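Local coordinates for protein ferulic acid esterase, AmCE1/Fae1A (Anaeromyces mucronatus, PDB 5CXX) that probably hydrolyses feruloyl esters, as a fungal alpha/beta-hydrolase esterase of family CE1, and is seen here with ferulic acid bound, at residues Leu4-Thr9 against Phe262-Gln267; Asn149-Gly154 against Thr268-Leu273; Ile200-Phe205 against His233-Arg238. All coordinates share one frame; numbering follows the deposited sequence. Where two conformers were deposited one is given.

Contact 1 (Leu4-Thr9 against Phe262-Gln267); sequences LQISNT and FYNFIQ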
loop_
_atom_site.group_PDB
_atom_site.type_symbol
_atom_site.label_atom_id
_atom_site.label_comp_id
_atom_site.label_asym_id
_atom_site.label_seq_id
_atom_site.Cartn_x
_atom_site.Cartn_y
_atom_site.Cartn_z
ATOM N N LEU A 4 13.058 14.281 8.391
ATOM C CA LEU A 4 11.676 13.905 8.215
ATOM C C LEU A 4 10.728 14.954 8.763
ATOM O O LEU A 4 10.718 15.187 9.930
ATOM C CB LEU A 4 11.513 12.608 8.987
ATOM C CG LEU A 4 10.193 11.900 9.196
ATOM C CD1 LEU A 4 9.795 11.189 7.911
ATOM C CD2 LEU A 4 10.321 10.906 10.330
ATOM N N GLN A 5 9.922 15.576 7.931
ATOM C CA GLN A 5 8.904 16.523 8.441
ATOM C C GLN A 5 7.468 16.090 8.060
ATOM O O GLN A 5 7.004 16.390 6.988
ATOM C CB GLN A 5 9.144 17.945 7.933
ATOM C CG GLN A 5 10.589 18.287 7.631
ATOM C CD GLN A 5 10.890 18.234 6.136
ATOM O OE1 GLN A 5 10.524 17.278 5.440
ATOM N NE2 GLN A 5 11.586 19.260 5.642
ATOM N N ILE A 6 6.817 15.357 8.954
ATOM C CA ILE A 6 5.516 14.792 8.643
ATOM C C ILE A 6 4.481 15.908 8.618
ATOM O O ILE A 6 4.469 16.758 9.543
ATOM C CB ILE A 6 5.171 13.719 9.713
ATOM C CG1 ILE A 6 6.243 12.615 9.696
ATOM C CG2 ILE A 6 3.762 13.202 9.534
ATOM C CD1 ILE A 6 6.232 11.843 8.360
ATOM N N SER A 7 3.629 15.888 7.588
ATOM C CA SER A 7 2.560 16.867 7.527
ATOM C C SER A 7 1.230 16.148 7.558
ATOM O O SER A 7 1.098 15.043 7.062
ATOM C CB SER A 7 2.615 17.695 6.271
ATOM O OG SER A 7 2.538 16.814 5.202
ATOM N N ASN A 8 0.261 16.790 8.182
ATOM C CA ASN A 8 -1.007 16.076 8.363
ATOM C C ASN A 8 -1.969 16.255 7.210
ATOM O O ASN A 8 -3.068 15.760 7.286
ATOM C CB ASN A 8 -1.684 16.458 9.672
ATOM C CG ASN A 8 -2.024 17.900 9.783
ATOM O OD1 ASN A 8 -1.901 18.665 8.820
ATOM N ND2 ASN A 8 -2.504 18.295 10.967
ATOM N N THR A 9 -1.535 16.937 6.167
ATOM C CA THR A 9 -2.299 16.981 4.913
ATOM C C THR A 9 -1.357 16.990 3.721
ATOM O O THR A 9 -0.159 17.269 3.840
ATOM C CB THR A 9 -3.197 18.232 4.799
ATOM O OG1 THR A 9 -2.353 19.377 4.631
ATOM C CG2 THR A 9 -4.133 18.376 6.046
ATOM N N PHE A 262 0.051 9.007 1.270
ATOM C CA PHE A 262 0.974 8.734 0.164
ATOM C C PHE A 262 2.035 9.814 0.005
ATOM O O PHE A 262 3.226 9.552 -0.285
ATOM C CB PHE A 262 0.156 8.608 -1.123
ATOM C CG PHE A 262 0.874 7.899 -2.248
ATOM C CD1 PHE A 262 1.436 6.616 -2.061
ATOM C CD2 PHE A 262 0.884 8.474 -3.530
ATOM C CE1 PHE A 262 2.070 5.943 -3.127
ATOM C CE2 PHE A 262 1.501 7.802 -4.591
ATOM C CZ PHE A 262 2.074 6.548 -4.395
ATOM N N TYR A 263 1.625 11.075 0.198
ATOM C CA TYR A 263 2.568 12.204 0.153
ATOM C C TYR A 263 3.687 12.052 1.186
ATOM O O TYR A 263 4.880 12.211 0.848
ATOM C CB TYR A 263 1.775 13.499 0.415
ATOM C CG TYR A 263 2.600 14.761 0.594
ATOM C CD1 TYR A 263 3.314 15.317 -0.470
ATOM C CD2 TYR A 263 2.635 15.420 1.846
ATOM C CE1 TYR A 263 4.027 16.493 -0.339
ATOM C CE2 TYR A 263 3.358 16.624 1.985
ATOM C CZ TYR A 263 4.050 17.139 0.888
ATOM O OH TYR A 263 4.741 18.325 1.034
ATOM N N ASN A 264 3.335 11.767 2.454
ATOM C CA ASN A 264 4.421 11.553 3.414
ATOM C C ASN A 264 5.222 10.284 3.129
ATOM O O ASN A 264 6.465 10.275 3.262
ATOM C CB ASN A 264 3.802 11.512 4.819
ATOM C CG ASN A 264 3.447 12.885 5.331
ATOM O OD1 ASN A 264 4.334 13.614 5.798
ATOM N ND2 ASN A 264 2.168 13.242 5.260
ATOM N N PHE A 265 4.544 9.218 2.716
ATOM C CA PHE A 265 5.245 7.980 2.474
ATOM C C PHE A 265 6.298 8.079 1.374
ATOM O O PHE A 265 7.424 7.600 1.502
ATOM C CB PHE A 265 4.202 6.905 2.156
ATOM C CG PHE A 265 4.764 5.494 1.968
ATOM C CD1 PHE A 265 5.399 4.828 3.040
ATOM C CD2 PHE A 265 4.629 4.863 0.745
ATOM C CE1 PHE A 265 5.860 3.493 2.857
ATOM C CE2 PHE A 265 5.124 3.569 0.540
ATOM C CZ PHE A 265 5.718 2.885 1.590
ATOM N N ILE A 266 5.915 8.694 0.246
ATOM C CA ILE A 266 6.816 8.710 -0.922
ATOM C C ILE A 266 8.019 9.628 -0.686
ATOM O O ILE A 266 9.059 9.503 -1.320
ATOM C CB ILE A 266 6.000 9.114 -2.187
ATOM C CG1 ILE A 266 5.013 7.987 -2.519
ATOM C CG2 ILE A 266 6.940 9.394 -3.413
ATOM C CD1 ILE A 266 5.634 6.646 -2.982
ATOM N N GLN A 267 7.877 10.552 0.273
ATOM C CA GLN A 267 9.037 11.325 0.677
ATOM C C GLN A 267 10.092 10.489 1.404
ATOM O O GLN A 267 11.240 10.947 1.557
ATOM C CB GLN A 267 8.612 12.460 1.605
ATOM C CG GLN A 267 7.986 13.611 0.856
ATOM C CD GLN A 267 7.541 14.683 1.800
ATOM O OE1 GLN A 267 8.365 15.449 2.338
ATOM N NE2 GLN A 267 6.251 14.728 2.075
HETATM O O HOH W 1 5.524 16.184 4.596
#
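N264 OD1 is gripped by two donors: the backbone N of S7, 3.0 Å away along a nearly straight N-H line (163°), and a water. The other arm of the same amide donates from ND2 to S7 O at 2.8 Å, in the plane of that carbonyl and on a lone pair, although the acceptor is tilted from the amide plane of N264. One asparagine side chain thus reads both the N-H and the C=O of S7. Its CG lies anti to its own carbonyl carbon (chi1 -77°), which turns the amide toward the N-terminal segment; I6 CD1 lies 3.6 Å from N264 OD1. The water also donates to Q5 O and accepts from Q267 NE2, tying Q5 and Q267 to the amide oxygen, and S7 OG joins them in one of its two conformers. In that conformer S7 OG meets the Y263 ring at its edge, 3.3 Å from CE2. Q267 NE2 lies over the centre of one face of that ring and donates to Y263 O from above the carbonyl plane. The ring's hydroxyl is bonded to R90, and N264 ND2 has a second acceptor in A260 O. With both amide arms engaged, the rotation of N264 is fixed, and the irregular N-terminal segment is held to helix 255-266 mainly by polar bonds.

Contact 2 (Asn149-Gly154 against Thr268-Leu273); sequences NTALCG and TTFGAL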
loop_
_atom_site.group_PDB
_atom_site.type_symbol
_atom_site.label_atom_id
_atom_site.label_comp_id
_atom_site.label_asym_id
_atom_site.label_seq_id
_atom_site.Cartn_x
_atom_site.Cartn_y
_atom_site.Cartn_z
ATOM N N ASN A 149 14.683 -1.613 -2.093
ATOM C CA ASN A 149 14.108 -1.173 -3.391
ATOM C C ASN A 149 12.683 -1.570 -3.536
ATOM O O ASN A 149 12.154 -1.515 -4.635
ATOM C CB ASN A 149 14.931 -1.736 -4.553
ATOM C CG ASN A 149 16.342 -1.209 -4.479
ATOM O OD1 ASN A 149 16.526 0.015 -4.391
ATOM N ND2 ASN A 149 17.329 -2.096 -4.387
ATOM N N THR A 150 12.027 -1.954 -2.447
ATOM C CA THR A 150 10.679 -2.528 -2.538
ATOM C C THR A 150 9.774 -1.868 -1.490
ATOM O O THR A 150 10.033 -1.974 -0.273
ATOM C CB THR A 150 10.723 -4.029 -2.281
ATOM O OG1 THR A 150 11.631 -4.656 -3.213
ATOM C CG2 THR A 150 9.325 -4.651 -2.541
ATOM N N ALA A 151 8.712 -1.181 -1.933
ATOM C CA ALA A 151 7.722 -0.576 -1.022
ATOM C C ALA A 151 6.357 -1.162 -1.237
ATOM O O ALA A 151 6.022 -1.610 -2.345
ATOM C CB ALA A 151 7.640 0.938 -1.247
ATOM N N LEU A 152 5.578 -1.199 -0.148
ATOM C CA LEU A 152 4.231 -1.780 -0.199
ATOM C C LEU A 152 3.322 -0.875 0.593
ATOM O O LEU A 152 3.577 -0.649 1.809
ATOM C CB LEU A 152 4.243 -3.218 0.382
ATOM C CG LEU A 152 2.854 -3.903 0.402
ATOM C CD1 LEU A 152 2.373 -4.125 -1.057
ATOM C CD2 LEU A 152 3.021 -5.259 1.111
ATOM N N CYS A 153 2.303 -0.294 -0.058
ATOM C CA CYS A 153 1.394 0.559 0.676
ATOM C C CYS A 153 -0.038 0.340 0.163
ATOM O O CYS A 153 -0.238 -0.377 -0.799
ATOM C CB CYS A 153 1.790 2.063 0.581
ATOM S SG CYS A 153 1.830 2.726 -1.142
ATOM N N GLY A 154 -1.003 0.893 0.894
ATOM C CA GLY A 154 -2.384 0.574 0.533
ATOM C C GLY A 154 -3.368 1.439 1.298
ATOM O O GLY A 154 -3.000 2.134 2.237
ATOM N N THR A 268 9.710 9.309 1.878
ATOM C CA THR A 268 10.671 8.491 2.647
ATOM C C THR A 268 11.236 7.313 1.855
ATOM O O THR A 268 12.227 6.706 2.261
ATOM C CB THR A 268 10.045 7.912 3.912
ATOM O OG1 THR A 268 9.165 6.829 3.587
ATOM C CG2 THR A 268 9.344 8.982 4.755
ATOM N N THR A 269 10.582 6.948 0.765
ATOM C CA THR A 269 10.948 5.670 0.153
ATOM C C THR A 269 12.280 5.739 -0.578
ATOM O O THR A 269 12.654 6.773 -1.176
ATOM C CB THR A 269 9.846 5.181 -0.824
ATOM O OG1 THR A 269 9.392 6.266 -1.640
ATOM C CG2 THR A 269 8.626 4.664 -0.038
ATOM N N PHE A 270 12.997 4.606 -0.570
ATOM C CA PHE A 270 14.168 4.397 -1.412
ATOM C C PHE A 270 15.290 5.405 -1.170
ATOM O O PHE A 270 15.995 5.785 -2.089
ATOM C CB PHE A 270 13.766 4.424 -2.885
ATOM C CG PHE A 270 12.508 3.629 -3.164
ATOM C CD1 PHE A 270 12.356 2.347 -2.691
ATOM C CD2 PHE A 270 11.498 4.186 -3.936
ATOM C CE1 PHE A 270 11.159 1.628 -2.948
ATOM C CE2 PHE A 270 10.308 3.465 -4.250
ATOM C CZ PHE A 270 10.147 2.177 -3.735
ATOM N N GLY A 271 15.477 5.778 0.083
ATOM C CA GLY A 271 16.595 6.621 0.426
ATOM C C GLY A 271 16.446 8.085 0.031
ATOM O O GLY A 271 17.438 8.817 0.007
ATOM N N ALA A 272 15.221 8.527 -0.248
ATOM C CA ALA A 272 14.986 9.918 -0.688
ATOM C C ALA A 272 15.441 10.953 0.310
ATOM O O ALA A 272 15.743 12.077 -0.095
ATOM C CB ALA A 272 13.467 10.137 -0.987
ATOM N N LEU A 273 15.477 10.591 1.593
ATOM C CA LEU A 273 15.960 11.509 2.617
ATOM C C LEU A 273 17.471 11.404 2.773
ATOM O O LEU A 273 18.041 12.137 3.590
ATOM C CB LEU A 273 15.274 11.227 3.949
ATOM C CG LEU A 273 13.743 11.397 3.893
ATOM C CD1 LEU A 273 13.138 10.857 5.162
ATOM C CD2 LEU A 273 13.394 12.881 3.713
#
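Apolar contacts carry this junction, and the F270 ring makes most of them. F270 CZ lies 3.7 Å from A151 CB, approaching obliquely, and T269 CG2 reaches the same methyl at 4.0 Å, so A151 is met by two consecutive residues of the C-terminal loop. F270 holds CG anti to its carbonyl carbon (chi1 -44°), which carries the ring toward the start of strand 150-155, while T269 CB packs 3.6 Å above one ring face, offset toward the rim. Aromatic-to-backbone contacts come next. F270 CE1 sits 3.6 Å from N149 C, again obliquely, and 3.7 Å from T150 N, which is found at the ring edge near its plane. Beyond the two segments, Y175 of the adjacent strand 175-179 meets the F270 ring edge-to-face and takes a weak hydrogen bond at its OH from G271 N, and F265 of helix 255-266 also touches A151. Other polar bonds run elsewhere: F270 O accepts from K92 NZ, while T150 OG1 and N149 ND2 bond to G146 O and T145 O. A151 keeps its backbone bonds to V58 and Y60. With the strand's backbone thus engaged within the sheet, the loop after the last helix joins it mainly by van der Waals and aromatic packing.

Contact 3 (Ile200-Phe205 against His233-Arg238); sequences ISEDEF and HEILTR. With GOL (glycerol), chain H.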
loop_
_atom_site.group_PDB
_atom_site.type_symbol
_atom_site.label_atom_id
_atom_site.label_comp_id
_atom_site.label_asym_id
_atom_site.label_seq_id
_atom_site.Cartn_x
_atom_site.Cartn_y
_atom_site.Cartn_z
ATOM N N ILE A 200 -3.111 -12.571 13.239
ATOM C CA ILE A 200 -2.040 -12.854 14.178
ATOM C C ILE A 200 -2.490 -12.319 15.537
ATOM O O ILE A 200 -3.409 -11.497 15.591
ATOM C CB ILE A 200 -0.701 -12.198 13.769
ATOM C CG1 ILE A 200 -0.892 -10.711 13.513
ATOM C CG2 ILE A 200 -0.185 -12.952 12.488
ATOM C CD1 ILE A 200 0.410 -9.936 13.139
ATOM N N SER A 201 -1.808 -12.709 16.611
ATOM C CA SER A 201 -2.058 -12.057 17.881
ATOM C C SER A 201 -1.382 -10.664 17.927
ATOM O O SER A 201 -0.483 -10.360 17.149
ATOM C CB SER A 201 -1.523 -12.905 19.023
ATOM O OG SER A 201 -0.086 -12.919 18.968
ATOM N N GLU A 202 -1.761 -9.841 18.895
ATOM C CA GLU A 202 -1.087 -8.565 19.054
ATOM C C GLU A 202 0.432 -8.726 19.296
ATOM O O GLU A 202 1.220 -8.030 18.698
ATOM C CB GLU A 202 -1.760 -7.812 20.217
ATOM C CG GLU A 202 -3.199 -7.398 19.825
ATOM C CD GLU A 202 -3.888 -6.549 20.882
ATOM O OE1 GLU A 202 -3.371 -6.484 22.030
ATOM O OE2 GLU A 202 -4.970 -5.977 20.597
ATOM N N ASP A 203 0.826 -9.663 20.168
ATOM C CA ASP A 203 2.269 -9.852 20.448
ATOM C C ASP A 203 3.037 -10.295 19.223
ATOM O O ASP A 203 4.261 -10.081 19.152
ATOM C CB ASP A 203 2.468 -10.865 21.593
ATOM C CG ASP A 203 2.270 -10.236 22.928
ATOM O OD1 ASP A 203 2.315 -8.988 23.052
ATOM O OD2 ASP A 203 2.064 -10.991 23.890
ATOM N N GLU A 204 2.344 -10.895 18.255
ATOM C CA GLU A 204 2.974 -11.358 17.014
ATOM C C GLU A 204 3.083 -10.260 15.975
ATOM O O GLU A 204 3.693 -10.495 14.909
ATOM C CB GLU A 204 2.191 -12.524 16.419
ATOM C CG GLU A 204 2.430 -13.799 17.228
ATOM C CD GLU A 204 1.323 -14.865 17.047
ATOM O OE1 GLU A 204 0.401 -14.689 16.207
ATOM O OE2 GLU A 204 1.403 -15.850 17.790
ATOM N N PHE A 205 2.509 -9.079 16.247
ATOM C CA PHE A 205 2.487 -8.001 15.219
ATOM C C PHE A 205 3.821 -7.248 15.349
ATOM O O PHE A 205 3.921 -6.202 16.022
ATOM C CB PHE A 205 1.279 -7.107 15.444
ATOM C CG PHE A 205 1.009 -6.121 14.330
ATOM C CD1 PHE A 205 1.702 -6.154 13.131
ATOM C CD2 PHE A 205 0.001 -5.199 14.518
ATOM C CE1 PHE A 205 1.363 -5.219 12.114
ATOM C CE2 PHE A 205 -0.348 -4.273 13.512
ATOM C CZ PHE A 205 0.376 -4.286 12.314
ATOM N N HIS A 233 -1.299 1.461 15.675
ATOM C CA HIS A 233 -0.223 2.327 16.215
ATOM C C HIS A 233 0.114 1.920 17.640
ATOM O O HIS A 233 1.293 1.833 18.036
ATOM C CB HIS A 233 -0.659 3.803 16.118
ATOM C CG HIS A 233 0.097 4.704 17.025
ATOM N ND1 HIS A 233 1.457 4.921 16.899
ATOM C CD2 HIS A 233 -0.301 5.409 18.122
ATOM C CE1 HIS A 233 1.848 5.744 17.861
ATOM N NE2 HIS A 233 0.801 6.067 18.608
ATOM N N GLU A 234 -0.918 1.707 18.419
ATOM C CA GLU A 234 -0.698 1.387 19.826
ATOM C C GLU A 234 -0.006 0.026 20.026
ATOM O O GLU A 234 0.862 -0.111 20.870
ATOM C CB GLU A 234 -2.031 1.462 20.567
ATOM C CG GLU A 234 -2.451 2.935 20.679
ATOM C CD GLU A 234 -3.864 3.169 21.223
ATOM O OE1 GLU A 234 -4.268 4.345 21.358
ATOM O OE2 GLU A 234 -4.573 2.193 21.507
ATOM N N ILE A 235 -0.412 -0.981 19.253
ATOM C CA ILE A 235 0.176 -2.303 19.370
ATOM C C ILE A 235 1.636 -2.277 18.901
ATOM O O ILE A 235 2.478 -2.772 19.591
ATOM C CB ILE A 235 -0.644 -3.310 18.466
ATOM C CG1 ILE A 235 -2.031 -3.523 19.086
ATOM C CG2 ILE A 235 0.134 -4.660 18.301
ATOM C CD1 ILE A 235 -3.119 -4.041 18.058
ATOM N N LEU A 236 1.911 -1.613 17.775
ATOM C CA LEU A 236 3.295 -1.527 17.251
ATOM C C LEU A 236 4.167 -0.825 18.276
ATOM O O LEU A 236 5.330 -1.221 18.530
ATOM C CB LEU A 236 3.334 -0.777 15.929
ATOM C CG LEU A 236 2.680 -1.659 14.834
ATOM C CD1 LEU A 236 2.648 -0.831 13.542
ATOM C CD2 LEU A 236 3.541 -2.923 14.542
ATOM N N THR A 237 3.617 0.226 18.895
ATOM C CA THR A 237 4.371 0.966 19.914
ATOM C C THR A 237 4.683 0.071 21.110
ATOM O O THR A 237 5.808 0.032 21.615
ATOM C CB THR A 237 3.562 2.215 20.416
ATOM O OG1 THR A 237 3.338 3.074 19.304
ATOM C CG2 THR A 237 4.358 2.999 21.468
ATOM N N ARG A 238 3.685 -0.647 21.597
ATOM C CA ARG A 238 3.859 -1.612 22.728
ATOM C C ARG A 238 4.942 -2.652 22.365
ATOM O O ARG A 238 5.728 -3.114 23.258
ATOM C CB ARG A 238 2.523 -2.346 22.974
ATOM C CG ARG A 238 1.876 -2.483 24.307
ATOM C CD ARG A 238 0.373 -3.030 24.076
ATOM N NE ARG A 238 -0.584 -1.923 24.236
ATOM C CZ ARG A 238 -1.714 -1.794 23.547
ATOM N NH1 ARG A 238 -2.023 -2.728 22.651
ATOM N NH2 ARG A 238 -2.528 -0.730 23.718
HETATM C C1 GOL H . -6.741 -3.288 20.708
HETATM O O1 GOL H . -8.113 -3.030 20.946
HETATM C C2 GOL H . -5.865 -2.580 21.724
HETATM O O2 GOL H . -4.812 -3.457 22.052
HETATM C C3 GOL H . -5.290 -1.255 21.212
HETATM O O3 GOL H . -4.728 -0.539 22.307
#
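Helix 228-238, which connects strand 213-219 to its parallel neighbour 244-248 in the alpha/beta-hydrolase sheet, packs here against the loop leading from the small hairpin 188-196 toward strand 213-219. F205 and L236 form the aromatic part of the interface: L236 CD2 stands over the F205 ring, 3.9 Å from its centroid and only 6° off the normal, a CH-pi contact. The same methyl lies 3.6 Å from F205 O. A chi1 of -170° puts the F205 ring on the far side from its own N and against the helix, where I235 CG2 comes obliquely to within 3.8 Å of F205 CD2. I235 fills the middle of the contact; its CG2 also touches E202 O, and its CD1 packs across the extended E202 chain, 3.8 Å from E202 CG. Both E202 O and F205 O accept from N239 ND2, just beyond the helix segment, and Y167 of helix 157-168 meets the F205 ring edge-to-face.

Toward the more exposed end of the contact, E202 OE1 and R238 NH1 stay 4.0 Å apart, beyond a salt bridge. A glycerol, probably from the crystallisation liquor, bridges these charges: its O2 donates to E202 OE2 and accepts from R238 NH1, while O3 takes a straight 2.6 Å bond from R238 NH2 and donates to E234 OE2. Within the loop, S201 OG accepts from E204 N as an ST motif, and E204 OE1 takes the S201 N-H in return. The helix is the connection of a beta-alpha-beta crossover between parallel strands, as in the alpha/beta-hydrolase fold.

How the contacts relate
Contacts 1 and 2 are neighbours, with centres 12 Å apart; their second segments are consecutive, while the segments of the two alternate along the chain. They touch where Q267 O meets L273 CG and A272 CB, each at 3.5 Å, and where F262 and F265 pack on C153 of strand 150-155. That strand contains G154 and leads to S156 of a probable nucleophile elbow, with H253 and D222 as the likely remaining triad members. Contact 3, nested along the chain inside the loops both close, touches neither: its nearest atoms are about 11 Å from each, its centre 23 Å from contact 1 and 22 Å from contact 2. Yet its F205 side chain is about 13 Å from the bound ferulic acid.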